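Local coordinates for uncharacterized protein YPL067C (Saccharomyces cerevisiae, PDB 5KCI) that is of unknown function, a cytoplasmic yeast protein of the DUF3605 family that has been associated with histidine triad amyloid toxicity, at residues Y44-H47 against K48-A52; R177-A180 against E181-K184. One frame throughout, in Å; residues are numbered along the deposited sequence.

In the fold
Both contacts are local, each made along one continuous run of chain, and both lie at the surface, each centred about 20 Å from the centre of the chain. Contact 1 lies in the C-terminal half of helix 38-51, whereas contact 2 (177-184) is the N-terminal cap and first turn of helix 180-193, which follows strand 165-172 of the four-stranded antiparallel sheet. Their centres are about 31 Å apart and their nearest atoms about 19 Å, so they do not touch. A sulfate, probably from the crystallisation liquor, lies about 6 Å from the side chain of Y44 in contact 1.

Contact 1: Y44-H47 against K48-A52; sequences YHEH and KKRTA
Y44 and K48, E46 and R50, and H47 and T51 meet four residues apart on helix 38-51, an α-helical i to i+4 pattern in which K48 N donates to Y44 O and R50 N to E46 O. From CB outward, R50 rests first on H47 O (3.4 Å), and its CG packs on E46 O. With CG beside the backbone N the chain runs back along the helix, and the bend at chi3 (-78°) lays one face of the guanidinium over E46 O and H47 N. NE and CZ lie near H47 CA. At the tip, NH2 reaches H47 CB and stands at the edge of the imidazole, while NH1 meets E46 CG at 3.3 Å. The salt bridge from R50 NH1 to E46 OE2 is long, 3.8 Å, with the two planes 69° apart; the other oxygen, E46 OE1, makes a salt bridge with K43, the stronger partner. K48 CD makes a CH-pi contact over one face of the Y44 ring, 3.9 Å from its centroid, and T51 CG2 makes another over one face of the H47 ring, which also meets F94. H47 O accepts from both T51 N (3.0 Å) and T51 OG1 (3.2 Å), reached from opposite faces of its carbonyl plane.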
loop_
_atom_site.group_PDB
_atom_site.type_symbol
_atom_site.label_atom_id
_atom_site.label_comp_id
_atom_site.label_asym_id
_atom_site.label_seq_id
_atom_site.Cartn_x
_atom_site.Cartn_y
_atom_site.Cartn_z
ATOM N N TYR A 44 4.809 9.907 -14.188
ATOM C CA TYR A 44 5.538 8.705 -13.825
ATOM C C TYR A 44 6.678 8.434 -14.796
ATOM O O TYR A 44 7.758 8.001 -14.382
ATOM C CB TYR A 44 4.591 7.524 -13.792
ATOM C CG TYR A 44 5.202 6.272 -13.237
ATOM C CD1 TYR A 44 5.419 5.169 -14.046
ATOM C CD2 TYR A 44 5.538 6.180 -11.892
ATOM C CE1 TYR A 44 5.965 3.991 -13.524
ATOM C CE2 TYR A 44 6.087 5.007 -11.360
ATOM C CZ TYR A 44 6.284 3.917 -12.179
ATOM O OH TYR A 44 6.832 2.762 -11.663
ATOM N N HIS A 45 6.459 8.682 -16.093
ATOM C CA HIS A 45 7.524 8.466 -17.073
ATOM C C HIS A 45 8.718 9.383 -16.811
ATOM O O HIS A 45 9.878 8.951 -16.926
ATOM C CB HIS A 45 6.992 8.668 -18.493
ATOM C CG HIS A 45 7.828 8.010 -19.550
ATOM N ND1 HIS A 45 8.375 8.701 -20.609
ATOM C CD2 HIS A 45 8.209 6.719 -19.709
ATOM C CE1 HIS A 45 9.056 7.868 -21.375
ATOM N NE2 HIS A 45 8.970 6.659 -20.850
ATOM N N GLU A 46 8.464 10.655 -16.460
ATOM C CA GLU A 46 9.582 11.563 -16.181
ATOM C C GLU A 46 10.322 11.188 -14.890
ATOM O O GLU A 46 11.555 11.314 -14.820
ATOM C CB GLU A 46 9.091 13.013 -16.133
ATOM C CG GLU A 46 8.390 13.428 -14.858
ATOM C CD GLU A 46 7.739 14.811 -14.935
ATOM O OE1 GLU A 46 7.596 15.347 -16.050
ATOM O OE2 GLU A 46 7.341 15.351 -13.873
ATOM N N HIS A 47 9.594 10.740 -13.855
ATOM C CA HIS A 47 10.243 10.269 -12.627
ATOM C C HIS A 47 11.089 9.039 -12.906
ATOM O O HIS A 47 12.164 8.853 -12.308
ATOM C CB HIS A 47 9.170 9.969 -11.578
ATOM C CG HIS A 47 9.628 9.138 -10.406
ATOM N ND1 HIS A 47 10.286 9.683 -9.326
ATOM C CD2 HIS A 47 9.423 7.835 -10.099
ATOM C CE1 HIS A 47 10.505 8.747 -8.424
ATOM N NE2 HIS A 47 9.980 7.615 -8.860
ATOM N N LYS A 48 10.608 8.187 -13.820
ATOM C CA LYS A 48 11.369 7.038 -14.267
ATOM C C LYS A 48 12.660 7.475 -14.934
ATOM O O LYS A 48 13.727 6.930 -14.648
ATOM C CB LYS A 48 10.513 6.197 -15.216
ATOM C CG LYS A 48 10.151 4.810 -14.690
ATOM C CD LYS A 48 9.550 4.849 -13.290
ATOM C CE LYS A 48 9.365 3.448 -12.729
ATOM N NZ LYS A 48 10.619 2.653 -12.704
ATOM N N LYS A 49 12.589 8.461 -15.832
ATOM C CA LYS A 49 13.827 9.004 -16.382
ATOM C C LYS A 49 14.782 9.397 -15.261
ATOM O O LYS A 49 15.979 9.094 -15.316
ATOM C CB LYS A 49 13.536 10.205 -17.284
ATOM C CG LYS A 49 12.754 9.874 -18.552
ATOM C CD LYS A 49 12.888 10.991 -19.585
ATOM C CE LYS A 49 11.547 11.411 -20.184
ATOM N NZ LYS A 49 10.978 10.411 -21.130
ATOM N N ARG A 50 14.264 10.035 -14.210
ATOM C CA ARG A 50 15.152 10.548 -13.167
ATOM C C ARG A 50 15.800 9.442 -12.343
ATOM O O ARG A 50 16.908 9.632 -11.829
ATOM C CB ARG A 50 14.386 11.476 -12.230
ATOM C CG ARG A 50 13.931 12.764 -12.861
ATOM C CD ARG A 50 13.343 13.685 -11.810
ATOM N NE ARG A 50 11.988 13.288 -11.437
ATOM C CZ ARG A 50 10.895 13.691 -12.076
ATOM N NH1 ARG A 50 10.996 14.500 -13.124
ATOM N NH2 ARG A 50 9.700 13.283 -11.663
ATOM N N THR A 51 15.135 8.300 -12.169
ATOM C CA THR A 51 15.675 7.232 -11.330
ATOM C C THR A 51 16.294 6.088 -12.131
ATOM O O THR A 51 16.559 5.026 -11.563
ATOM C CB THR A 51 14.587 6.661 -10.431
ATOM O OG1 THR A 51 13.509 6.178 -11.242
ATOM C CG2 THR A 51 14.066 7.710 -9.462
ATOM N N ALA A 52 16.494 6.276 -13.434
ATOM C CA ALA A 52 16.959 5.214 -14.301
ATOM C C ALA A 52 18.358 4.745 -13.934
ATOM O O ALA A 52 18.762 3.657 -14.367
ATOM C CB ALA A 52 16.928 5.689 -15.748
#

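Contact 2: R177-A180 against E181-K184; sequences RYSA and EQVK
S179 places OG between its own backbone N and carbonyl carbon (chi1 69°), while Q182 sets CG beside its backbone N (chi1 -68°) and runs on extended, which carries its amide back to the residue before the helix. Each side chain thereby accepts the other residue's backbone N-H, a capping box at the start of helix 180-193. S179, the N-cap, accepts at OG from Q182 N at 2.9 Å, with an N-H...O angle of 156°. In return, Q182 OE1 takes the backbone N-H of S179 at 2.8 Å, the donor tilted slightly from the amide carbonyl plane. The S179 hydroxyl also gives a weak bond to OE1 at 3.4 Å, and OG lies close against Q182 CG. Beyond the cap the helical pattern sets in: V183 N bonds S179 O, and K184 N bonds A180 O.

Apolar atoms meet beside the box. Y178 CB touches V183 CG2 at 3.7 Å, and that methyl also rests on S179 O. Q182 CB comes to the edge of the Y178 ring, near its plane. F173 joins this cluster, packing edge-to-face with Y178 and touching V183, the buried residue of the turn. The loop is tied down further back by R177, which bonds S146.

An alanine in place of S179 would probably leave Q182 N without its capping acceptor and take the weak hydroxyl bond from Q182 OE1. Because each residue of the box takes a backbone N-H of the other, the two reciprocal bonds probably hold the loop as it enters the helix, and the N-H of Q182 in the first turn, which lacks a preceding helical carbonyl, is satisfied by a hydroxyl oxygen.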
loop_
_atom_site.group_PDB
_atom_site.type_symbol
_atom_site.label_atom_id
_atom_site.label_comp_id
_atom_site.label_asym_id
_atom_site.label_seq_id
_atom_site.Cartn_x
_atom_site.Cartn_y
_atom_site.Cartn_z
ATOM N N ARG A 177 -19.802 12.350 1.497
ATOM C CA ARG A 177 -19.546 12.078 2.905
ATOM C C ARG A 177 -18.332 12.807 3.460
ATOM O O ARG A 177 -18.317 13.127 4.660
ATOM C CB ARG A 177 -19.375 10.567 3.120
ATOM C CG ARG A 177 -20.694 9.871 2.913
ATOM C CD ARG A 177 -20.557 8.424 2.588
ATOM N NE ARG A 177 -20.115 7.660 3.750
ATOM C CZ ARG A 177 -20.098 6.331 3.793
ATOM N NH1 ARG A 177 -20.454 5.617 2.723
ATOM N NH2 ARG A 177 -19.702 5.712 4.902
ATOM N N TYR A 178 -17.368 13.161 2.613
ATOM C CA TYR A 178 -16.168 13.878 3.024
ATOM C C TYR A 178 -15.871 14.971 2.011
ATOM O O TYR A 178 -15.850 14.700 0.807
ATOM C CB TYR A 178 -14.965 12.919 3.101
ATOM C CG TYR A 178 -15.053 11.825 4.140
ATOM C CD1 TYR A 178 -14.454 11.976 5.384
ATOM C CD2 TYR A 178 -15.688 10.617 3.856
ATOM C CE1 TYR A 178 -14.503 10.954 6.346
ATOM C CE2 TYR A 178 -15.755 9.590 4.801
ATOM C CZ TYR A 178 -15.157 9.765 6.049
ATOM O OH TYR A 178 -15.209 8.766 6.997
ATOM N N SER A 179 -15.665 16.208 2.484
ATOM C CA SER A 179 -15.094 17.240 1.633
ATOM C C SER A 179 -13.651 16.897 1.297
ATOM O O SER A 179 -12.966 16.198 2.045
ATOM C CB SER A 179 -15.104 18.593 2.335
ATOM O OG SER A 179 -14.169 18.563 3.406
ATOM N N ALA A 180 -13.174 17.413 0.163
ATOM C CA ALA A 180 -11.773 17.188 -0.182
ATOM C C ALA A 180 -10.864 17.620 0.964
ATOM O O ALA A 180 -9.867 16.956 1.265
ATOM C CB ALA A 180 -11.422 17.931 -1.470
ATOM N N GLU A 181 -11.219 18.710 1.649
ATOM C CA GLU A 181 -10.396 19.181 2.759
ATOM C C GLU A 181 -10.424 18.208 3.930
ATOM O O GLU A 181 -9.402 18.018 4.605
ATOM C CB GLU A 181 -10.861 20.566 3.215
ATOM C CG GLU A 181 -10.060 21.118 4.389
ATOM C CD GLU A 181 -10.547 22.482 4.848
ATOM O OE1 GLU A 181 -11.509 23.008 4.247
ATOM O OE2 GLU A 181 -9.970 23.028 5.813
ATOM N N GLN A 182 -11.584 17.596 4.205
ATOM C CA GLN A 182 -11.659 16.586 5.258
ATOM C C GLN A 182 -10.853 15.343 4.890
ATOM O O GLN A 182 -10.280 14.686 5.771
ATOM C CB GLN A 182 -13.105 16.174 5.530
ATOM C CG GLN A 182 -13.962 17.267 6.174
ATOM C CD GLN A 182 -15.433 16.883 6.235
ATOM O OE1 GLN A 182 -15.987 16.363 5.270
ATOM N NE2 GLN A 182 -16.072 17.151 7.373
ATOM N N VAL A 183 -10.828 14.980 3.606
ATOM C CA VAL A 183 -9.991 13.848 3.197
ATOM C C VAL A 183 -8.530 14.175 3.447
ATOM O O VAL A 183 -7.758 13.341 3.957
ATOM C CB VAL A 183 -10.226 13.500 1.715
ATOM C CG1 VAL A 183 -9.318 12.350 1.270
ATOM C CG2 VAL A 183 -11.674 13.174 1.471
ATOM N N LYS A 184 -8.110 15.380 3.034
ATOM C CA LYS A 184 -6.723 15.774 3.258
ATOM C C LYS A 184 -6.385 15.671 4.735
ATOM O O LYS A 184 -5.360 15.092 5.110
ATOM C CB LYS A 184 -6.463 17.190 2.741
ATOM C CG LYS A 184 -5.013 17.640 2.936
ATOM C CD LYS A 184 -4.645 18.811 2.040
ATOM C CE LYS A 184 -3.148 19.085 2.064
ATOM N NZ LYS A 184 -2.641 19.370 3.433
#